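Local coordinates for WipB (Legionella pneumophila, PDB 5NNY), which acts as a translocated Ser/Thr phosphatase effector, represented here by its phosphatase domain, and targets the lysosomal nutrient-sensing machinery of the host cell, at residues 218-223 with 278-283. Residues are numbered along the deposited sequence; the frame is centred on the assembly and turned at random.
Sequences RGLARK and DEVVAA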
loop_
_atom_site.group_PDB
_atom_site.type_symbol
_atom_site.label_atom_id
_atom_site.label_comp_id
_atom_site.label_asym_id
_atom_site.label_seq_id
_atom_site.Cartn_x
_atom_site.Cartn_y
_atom_site.Cartn_z
ATOM N N ARG A 218 4.882 -15.646 -14.264
ATOM C CA ARG A 218 6.053 -16.291 -14.847
ATOM C C ARG A 218 7.204 -15.305 -14.995
ATOM O O ARG A 218 8.363 -15.644 -14.730
ATOM C CB ARG A 218 5.681 -16.913 -16.200
ATOM C CG ARG A 218 6.817 -17.679 -16.876
ATOM C CD ARG A 218 6.436 -18.118 -18.290
ATOM N NE ARG A 218 5.362 -19.107 -18.273
ATOM C CZ ARG A 218 5.570 -20.418 -18.207
ATOM N NH1 ARG A 218 6.812 -20.885 -18.161
ATOM N NH2 ARG A 218 4.544 -21.259 -18.186
ATOM N N GLY A 219 6.905 -14.079 -15.425
ATOM C CA GLY A 219 7.949 -13.075 -15.529
ATOM C C GLY A 219 8.550 -12.721 -14.180
ATOM O O GLY A 219 9.757 -12.498 -14.071
ATOM N N LEU A 220 7.711 -12.657 -13.141
ATOM C CA LEU A 220 8.199 -12.346 -11.802
ATOM C C LEU A 220 9.106 -13.454 -11.283
ATOM O O LEU A 220 10.165 -13.189 -10.711
ATOM C CB LEU A 220 7.021 -12.117 -10.843
ATOM C CG LEU A 220 6.176 -10.853 -11.079
ATOM C CD1 LEU A 220 4.824 -10.919 -10.400
ATOM C CD2 LEU A 220 6.945 -9.614 -10.570
ATOM N N ALA A 221 8.703 -14.710 -11.464
ATOM C CA ALA A 221 9.575 -15.805 -11.047
ATOM C C ALA A 221 10.938 -15.704 -11.726
ATOM O O ALA A 221 11.977 -15.895 -11.082
ATOM C CB ALA A 221 8.915 -17.147 -11.350
ATOM N N ARG A 222 10.953 -15.374 -13.021
ATOM C CA ARG A 222 12.213 -15.182 -13.736
ATOM C C ARG A 222 13.006 -14.005 -13.172
ATOM O O ARG A 222 14.218 -14.108 -12.960
ATOM C CB ARG A 222 11.944 -14.976 -15.228
ATOM C CG ARG A 222 13.200 -14.662 -16.024
ATOM C CD ARG A 222 12.947 -14.564 -17.524
ATOM N NE ARG A 222 13.043 -15.859 -18.191
ATOM C CZ ARG A 222 12.066 -16.406 -18.900
ATOM N NH1 ARG A 222 12.246 -17.588 -19.474
ATOM N NH2 ARG A 222 10.912 -15.764 -19.046
ATOM N N LYS A 223 12.337 -12.875 -12.931
ATOM C CA LYS A 223 13.014 -11.691 -12.399
ATOM C C LYS A 223 13.680 -11.978 -11.058
ATOM O O LYS A 223 14.809 -11.537 -10.814
ATOM C CB LYS A 223 12.015 -10.543 -12.269
ATOM C CG LYS A 223 12.533 -9.301 -11.544
ATOM C CD LYS A 223 13.168 -8.341 -12.503
ATOM C CE LYS A 223 13.309 -6.945 -11.908
ATOM N NZ LYS A 223 13.997 -6.058 -12.887
ATOM N N ASP A 278 12.984 -7.225 -17.666
ATOM C CA ASP A 278 13.378 -6.384 -16.538
ATOM C C ASP A 278 12.262 -5.447 -16.083
ATOM O O ASP A 278 12.360 -4.858 -14.993
ATOM C CB ASP A 278 14.638 -5.571 -16.881
ATOM C CG ASP A 278 14.448 -4.636 -18.074
ATOM O OD1 ASP A 278 13.781 -5.034 -19.056
ATOM O OD2 ASP A 278 14.983 -3.506 -18.034
ATOM N N GLU A 279 11.215 -5.299 -16.882
ATOM C CA GLU A 279 10.115 -4.386 -16.605
ATOM C C GLU A 279 8.943 -5.068 -15.908
ATOM O O GLU A 279 7.889 -4.441 -15.738
ATOM C CB GLU A 279 9.623 -3.752 -17.912
ATOM C CG GLU A 279 10.724 -3.071 -18.722
ATOM C CD GLU A 279 10.231 -2.482 -20.052
ATOM O OE1 GLU A 279 10.496 -1.288 -20.304
ATOM O OE2 GLU A 279 9.579 -3.208 -20.835
ATOM N N VAL A 280 9.095 -6.330 -15.511
ATOM C CA VAL A 280 7.924 -7.125 -15.119
ATOM C C VAL A 280 7.310 -6.605 -13.817
ATOM O O VAL A 280 6.091 -6.670 -13.620
ATOM C CB VAL A 280 8.286 -8.619 -15.028
ATOM C CG1 VAL A 280 9.211 -8.909 -13.845
ATOM C CG2 VAL A 280 7.008 -9.459 -14.946
ATOM N N VAL A 281 8.124 -6.034 -12.922
ATOM C CA VAL A 281 7.537 -5.438 -11.720
ATOM C C VAL A 281 6.721 -4.204 -12.100
ATOM O O VAL A 281 5.584 -4.033 -11.658
ATOM C CB VAL A 281 8.625 -5.110 -10.674
ATOM C CG1 VAL A 281 8.024 -4.354 -9.487
ATOM C CG2 VAL A 281 9.284 -6.384 -10.154
ATOM N N ALA A 282 7.272 -3.341 -12.960
ATOM C CA ALA A 282 6.485 -2.211 -13.446
ATOM C C ALA A 282 5.219 -2.694 -14.155
ATOM O O ALA A 282 4.122 -2.172 -13.918
ATOM C CB ALA A 282 7.336 -1.334 -14.376
ATOM N N ALA A 283 5.350 -3.708 -15.008
ATOM C CA ALA A 283 4.190 -4.244 -15.723
ATOM C C ALA A 283 3.131 -4.766 -14.750
ATOM O O ALA A 283 1.932 -4.574 -14.956
ATOM C CB ALA A 283 4.650 -5.346 -16.673
#
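V280 points toward helix 214-224 and lays its two methyls on different parts of it. CG2 sits on the peptide link from G219 to L220, 3.7 Å from L220 N. CG1 lies 3.6 Å from K223 CB, one helical turn further on, and also meets G219 O. G219 has no side chain, and its CA comes within 6.0 Å of the CA of V280, so the valine rests directly on helix backbone. The G219 carbonyl already accepts the N-H of K223 within its own helix; the methyl packs beside this bond. L220 closes the contact along one flank. With CG beside the backbone N (chi1 -69°), CD2 reaches V280 CG1 and V281 CG2, each at 4.0 Å; the L220 and V281 side chains cross at about a right angle. In the calcineurin-like phosphoesterase fold of this domain, the pair joins two helices outside the central mixed sheet: helix 214-224, which follows strand 203-208, and helix 280-286, which precedes the edge strand 301-306. I243 of helix 233-253 packs on L220, and Y290 touches V280. K223 runs past V280 in the opposite direction, its chain bent at chi2, and carries the ammonium to the 3-10 segment that leads into helix 280-286. There NZ donates to D278 O at 2.9 Å, approaching at 119° to the C=O and 23° off the carbonyl plane. This bond grips main chain: the carboxylate of D278 is turned elsewhere, with OD1 bonded to S276 OG, and OD2 stays 5.8 Å from K223 NZ, where opposite charge could add only a modest attraction. Right after the gripped carbonyl comes E279, the N-cap residue of helix 280-286, its OE1 in a salt bridge with R267 and its OE2 hydrogen-bonded to S276 N.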